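Local coordinates for protein beta-galactosidase (Streptococcus pneumoniae, PDB 4CUA) that hydrolyses terminal beta-galactosides as a multi-domain enzyme, the part described being its calcium-bound carbohydrate-binding module with a galactose-binding-domain-like beta fold, at residues Val31-Val34 with Asn35-Leu38; Tyr41-Pro45 with Ala46-Thr50. All blocks are in the same frame, centred on the assembly; numbering follows the deposited sequence.

Contact 1 (V31-V34 with N35-L38) and contact 2 (Y41-P45 with A46-T50) follow each other along the chain, in the connection that leaves strand 19-22 and enters strand 49-50 of the antiparallel beta fold. Their centres are about 10 Å apart, on the same side of the chain's centre. One calcium ion joins them: contact 1 supplies N33, D36 and L38, contact 2 supplies N47, and T174 and E175 of strand 172-177 complete the six residues. Two probable hydrogen bonds add to the link, D36 OD2 to N47 ND2 at 2.8 Å and N33 ND2 to R48 O at 2.9 Å. The metal thus pins a long, largely irregular connection to the sheet.

Contact 1 (Val31-Val34 with Asn35-Leu38). With CA (calcium ion), chain C; EDO (1,2-ethanediol), chain F.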
loop_
_atom_site.group_PDB
_atom_site.type_symbol
_atom_site.label_atom_id
_atom_site.label_comp_id
_atom_site.label_asym_id
_atom_site.label_seq_id
_atom_site.Cartn_x
_atom_site.Cartn_y
_atom_site.Cartn_z
ATOM N N VAL A 31 -6.314 0.353 6.685
ATOM C CA VAL A 31 -5.136 0.661 5.878
ATOM C C VAL A 31 -4.497 1.974 6.241
ATOM O O VAL A 31 -3.350 2.169 5.937
ATOM C CB VAL A 31 -5.495 0.572 4.362
ATOM C CG1 VAL A 31 -6.285 1.774 3.929
ATOM C CG2 VAL A 31 -4.217 0.375 3.524
ATOM N N SER A 32 -5.225 2.863 6.871
ATOM C CA SER A 32 -4.644 4.118 7.399
ATOM C C SER A 32 -3.481 3.823 8.338
ATOM O O SER A 32 -2.569 4.633 8.511
ATOM C CB SER A 32 -5.736 4.937 8.125
ATOM O OG SER A 32 -6.384 4.154 9.105
ATOM N N ASN A 33 -3.425 2.622 8.926
ATOM C CA ASN A 33 -2.246 2.215 9.673
ATOM C C ASN A 33 -0.966 2.155 8.944
ATOM O O ASN A 33 0.078 2.088 9.558
ATOM C CB ASN A 33 -2.471 0.868 10.334
ATOM C CG ASN A 33 -3.467 0.930 11.498
ATOM O OD1 ASN A 33 -3.674 1.985 12.120
ATOM N ND2 ASN A 33 -4.007 -0.205 11.847
ATOM N N VAL A 34 -0.977 2.101 7.603
ATOM C CA VAL A 34 0.276 1.901 6.899
ATOM C C VAL A 34 1.074 3.203 6.612
ATOM O O VAL A 34 2.166 3.121 6.087
ATOM C CB VAL A 34 0.187 1.087 5.602
ATOM C CG1 VAL A 34 -0.588 -0.223 5.828
ATOM C CG2 VAL A 34 -0.433 1.896 4.436
ATOM N N ASN A 35 0.457 4.356 6.880
ATOM C CA ASN A 35 1.202 5.599 6.637
ATOM C C ASN A 35 0.994 6.536 7.775
ATOM O O ASN A 35 0.991 7.795 7.600
ATOM C CB ASN A 35 0.806 6.252 5.299
ATOM C CG ASN A 35 -0.599 6.756 5.266
ATOM O OD1 ASN A 35 -1.479 6.336 5.979
ATOM N ND2 ASN A 35 -0.829 7.712 4.304
ATOM N N ASP A 36 0.940 5.973 9.001
ATOM C CA ASP A 36 0.697 6.740 10.224
ATOM C C ASP A 36 1.992 7.064 11.005
ATOM O O ASP A 36 1.906 7.665 12.108
ATOM C CB ASP A 36 -0.321 6.089 11.110
ATOM C CG ASP A 36 0.111 4.766 11.662
ATOM O OD1 ASP A 36 1.193 4.298 11.373
ATOM O OD2 ASP A 36 -0.725 4.182 12.365
ATOM N N LYS A 37 3.125 6.683 10.460
ATOM C CA LYS A 37 4.470 6.913 11.024
ATOM C C LYS A 37 4.707 6.075 12.246
ATOM O O LYS A 37 5.733 6.261 12.916
ATOM C CB LYS A 37 4.748 8.420 11.300
ATOM C CG LYS A 37 4.774 9.230 9.972
ATOM C CD LYS A 37 4.611 10.695 10.261
ATOM C CE LYS A 37 3.124 11.028 10.461
ATOM N NZ LYS A 37 2.783 12.445 10.731
ATOM N N LEU A 38 3.839 5.117 12.559
ATOM C CA LEU A 38 4.077 4.162 13.655
ATOM C C LEU A 38 4.492 2.861 12.997
ATOM O O LEU A 38 3.892 2.439 12.015
ATOM C CB LEU A 38 2.827 3.943 14.488
ATOM C CG LEU A 38 2.308 5.160 15.219
ATOM C CD1 LEU A 38 1.026 4.824 15.957
ATOM C CD2 LEU A 38 3.379 5.741 16.149
HETATM CA CA CA C . 2.011 2.146 10.744
HETATM C C1 EDO F . -4.798 -1.323 15.143
HETATM O O1 EDO F . -5.686 -0.879 14.147
HETATM C C2 EDO F . -4.384 -2.759 14.871
HETATM O O2 EDO F . -3.538 -2.851 13.692
#
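N35 meets the 3-10 turn 31-34 through its backbone: N35 N donates to S32 O at 3.4 Å, a nearly straight (168°) but weak bond that follows the V34 N to V31 O bond one residue earlier. Its side-chain OD1 lies 3.2 Å from S32 O, yet both are acceptors; the polar end of N35 finds its strongest partner in S9. D36 comes next, with CG between its own backbone N and carbonyl carbon (chi1 65°), which turns the carboxylate back toward the N33 carbonyl. There D36 OD1 stands 3.1 Å from N33 O, a close approach of two oxygens explained by the calcium ion that both bind, D36 OD1 at 2.4 Å and N33 O at 2.3 Å. A turn carbonyl and a carboxylate converging on one cation make this a calcium-binding loop of the module, consistent with the structural calcium sites found in many galactose-binding-like beta domains. Past K37, whose positive phi (70°) carries the chain around the bend, L38 N donates at 3.0 Å, from above the carboxylate plane, to the same D36 OD1 that binds the metal, closing an Asx turn, and L38 O reaches the calcium ion at 2.3 Å.

Contact 2 (Tyr41-Pro45 with Ala46-Thr50); sequences YNNQP and ANRWT. With CA (calcium ion), chain C; EDO (1,2-ethanediol), chain F; EDO (1,2-ethanediol), chain D.
R48 lays the NH1-NH2 end of its guanidinium against the amide oxygen of N43: NH1 and NH2 of R48 each donate to N43 OD1 at 2.9 Å. This is an end-on grip on a single atom, which lies within 10° of the guanidinium plane although the amide and guanidinium planes are 40° apart. An R48 chain extended from CG to NE spans the distance back to the turn. R48 NH1 also makes a weak, bent bond to N42 O, and the same two groups are bridged by a water 2.7 Å from N42 O, which accepts from R48 NH1 and N47 N. Within the turn, N42 OD1 accepts from Q44 N at 2.9 Å, an Asx turn, and a cis peptide before P45 helps reverse the chain, bringing A46 CA to N42 O in a CH...O contact. N47 directs its amide elsewhere: CG anti to the backbone N (chi1 -178°) carries N47 OD1 to the calcium ion at 2.3 Å. This surface turn leads directly into strand 49-50, which pairs antiparallel with strand 172-177, where R48 touches S172, while W49 packs inward on A59 and V61 of strand 58-67.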
loop_
_atom_site.group_PDB
_atom_site.type_symbol
_atom_site.label_atom_id
_atom_site.label_comp_id
_atom_site.label_asym_id
_atom_site.label_seq_id
_atom_site.Cartn_x
_atom_site.Cartn_y
_atom_site.Cartn_z
ATOM N N TYR A 41 6.156 -4.321 14.861
ATOM C CA TYR A 41 6.169 -5.709 14.414
ATOM C C TYR A 41 5.572 -6.706 15.419
ATOM O O TYR A 41 5.712 -7.903 15.270
ATOM C CB TYR A 41 7.594 -6.104 14.028
ATOM C CG TYR A 41 8.051 -5.300 12.839
ATOM C CD1 TYR A 41 7.695 -5.624 11.546
ATOM C CD2 TYR A 41 8.874 -4.203 13.019
ATOM C CE1 TYR A 41 8.149 -4.833 10.482
ATOM C CE2 TYR A 41 9.314 -3.447 11.986
ATOM C CZ TYR A 41 8.986 -3.795 10.711
ATOM O OH TYR A 41 9.395 -3.045 9.625
ATOM N N ASN A 42 4.862 -6.159 16.384
ATOM C CA ASN A 42 4.232 -6.980 17.425
ATOM C C ASN A 42 2.878 -6.414 17.814
ATOM O O ASN A 42 2.245 -5.686 17.055
ATOM C CB ASN A 42 5.235 -7.175 18.584
ATOM C CG ASN A 42 5.630 -5.869 19.200
ATOM O OD1 ASN A 42 4.862 -4.940 19.277
ATOM N ND2 ASN A 42 6.894 -5.784 19.605
ATOM N N ASN A 43 2.370 -6.750 18.993
ATOM C CA ASN A 43 1.120 -6.246 19.469
ATOM C C ASN A 43 1.198 -5.220 20.558
ATOM O O ASN A 43 0.230 -4.982 21.253
ATOM C CB ASN A 43 0.212 -7.405 19.887
ATOM C CG ASN A 43 -0.058 -8.362 18.756
ATOM O OD1 ASN A 43 -0.193 -7.970 17.571
ATOM N ND2 ASN A 43 -0.248 -9.632 19.087
ATOM N N GLN A 44 2.359 -4.604 20.701
ATOM C CA GLN A 44 2.635 -3.648 21.782
ATOM C C GLN A 44 3.222 -2.353 21.227
ATOM O O GLN A 44 4.374 -2.036 21.484
ATOM C CB GLN A 44 3.600 -4.294 22.776
ATOM C CG GLN A 44 3.048 -5.568 23.353
ATOM C CD GLN A 44 4.066 -6.303 24.181
ATOM O OE1 GLN A 44 4.292 -5.955 25.355
ATOM N NE2 GLN A 44 4.677 -7.310 23.586
ATOM N N PRO A 45 2.433 -1.623 20.416
ATOM C CA PRO A 45 1.061 -1.817 20.073
ATOM C C PRO A 45 0.909 -2.533 18.754
ATOM O O PRO A 45 1.814 -2.470 17.913
ATOM C CB PRO A 45 0.573 -0.388 19.927
ATOM C CG PRO A 45 1.726 0.292 19.283
ATOM C CD PRO A 45 2.953 -0.338 19.892
ATOM N N ALA A 46 -0.236 -3.159 18.543
ATOM C CA ALA A 46 -0.607 -3.640 17.243
ATOM C C ALA A 46 -0.831 -2.438 16.361
ATOM O O ALA A 46 -1.650 -1.545 16.681
ATOM C CB ALA A 46 -1.840 -4.498 17.288
ATOM N N ASN A 47 -0.123 -2.412 15.243
ATOM C CA ASN A 47 -0.276 -1.316 14.274
ATOM C C ASN A 47 0.021 -1.860 12.868
ATOM O O ASN A 47 1.157 -2.141 12.524
ATOM C CB ASN A 47 0.712 -0.180 14.570
ATOM C CG ASN A 47 0.521 0.972 13.598
ATOM O OD1 ASN A 47 1.190 1.025 12.549
ATOM N ND2 ASN A 47 -0.385 1.846 13.914
ATOM N N ARG A 48 -1.026 -2.141 12.127
ATOM C CA ARG A 48 -0.872 -2.810 10.848
ATOM C C ARG A 48 -2.135 -2.761 10.043
ATOM O O ARG A 48 -3.231 -2.698 10.616
ATOM C CB ARG A 48 -0.399 -4.234 11.057
ATOM C CG ARG A 48 -1.249 -5.031 12.035
ATOM C CD ARG A 48 -0.724 -6.429 12.166
ATOM N NE ARG A 48 -1.438 -7.238 13.142
ATOM C CZ ARG A 48 -1.125 -7.324 14.435
ATOM N NH1 ARG A 48 -0.168 -6.614 14.982
ATOM N NH2 ARG A 48 -1.870 -8.118 15.227
ATOM N N TRP A 49 -1.997 -2.780 8.700
ATOM C CA TRP A 49 -3.051 -3.239 7.842
ATOM C C TRP A 49 -2.894 -4.735 7.698
ATOM O O TRP A 49 -1.782 -5.259 7.607
ATOM C CB TRP A 49 -2.929 -2.620 6.458
ATOM C CG TRP A 49 -3.813 -3.311 5.449
ATOM C CD1 TRP A 49 -5.079 -3.017 5.185
ATOM C CD2 TRP A 49 -3.446 -4.423 4.601
ATOM N NE1 TRP A 49 -5.567 -3.861 4.214
ATOM C CE2 TRP A 49 -4.598 -4.748 3.865
ATOM C CE3 TRP A 49 -2.299 -5.162 4.435
ATOM C CZ2 TRP A 49 -4.607 -5.775 2.913
ATOM C CZ3 TRP A 49 -2.306 -6.183 3.472
ATOM C CH2 TRP A 49 -3.460 -6.470 2.744
ATOM N N THR A 50 -4.022 -5.453 7.699
ATOM C CA THR A 50 -4.011 -6.850 7.248
ATOM C C THR A 50 -5.306 -7.086 6.535
ATOM O O THR A 50 -6.243 -6.324 6.664
ATOM C CB THR A 50 -3.910 -7.862 8.405
ATOM O OG1 THR A 50 -5.197 -8.069 8.980
ATOM C CG2 THR A 50 -2.937 -7.493 9.504
HETATM CA CA CA C . 2.011 2.146 10.744
HETATM C C1 EDO F . -4.798 -1.323 15.143
HETATM O O1 EDO F . -5.686 -0.879 14.147
HETATM C C2 EDO F . -4.384 -2.759 14.871
HETATM O O2 EDO F . -3.538 -2.851 13.692
HETATM C C1 EDO D . -3.317 -10.538 12.744
HETATM O O1 EDO D . -2.941 -10.625 14.108
HETATM C C2 EDO D . -4.491 -9.614 12.505
HETATM O O2 EDO D . -4.069 -8.255 12.859
HETATM O O HOH W 1 1.818 -4.499 14.615
#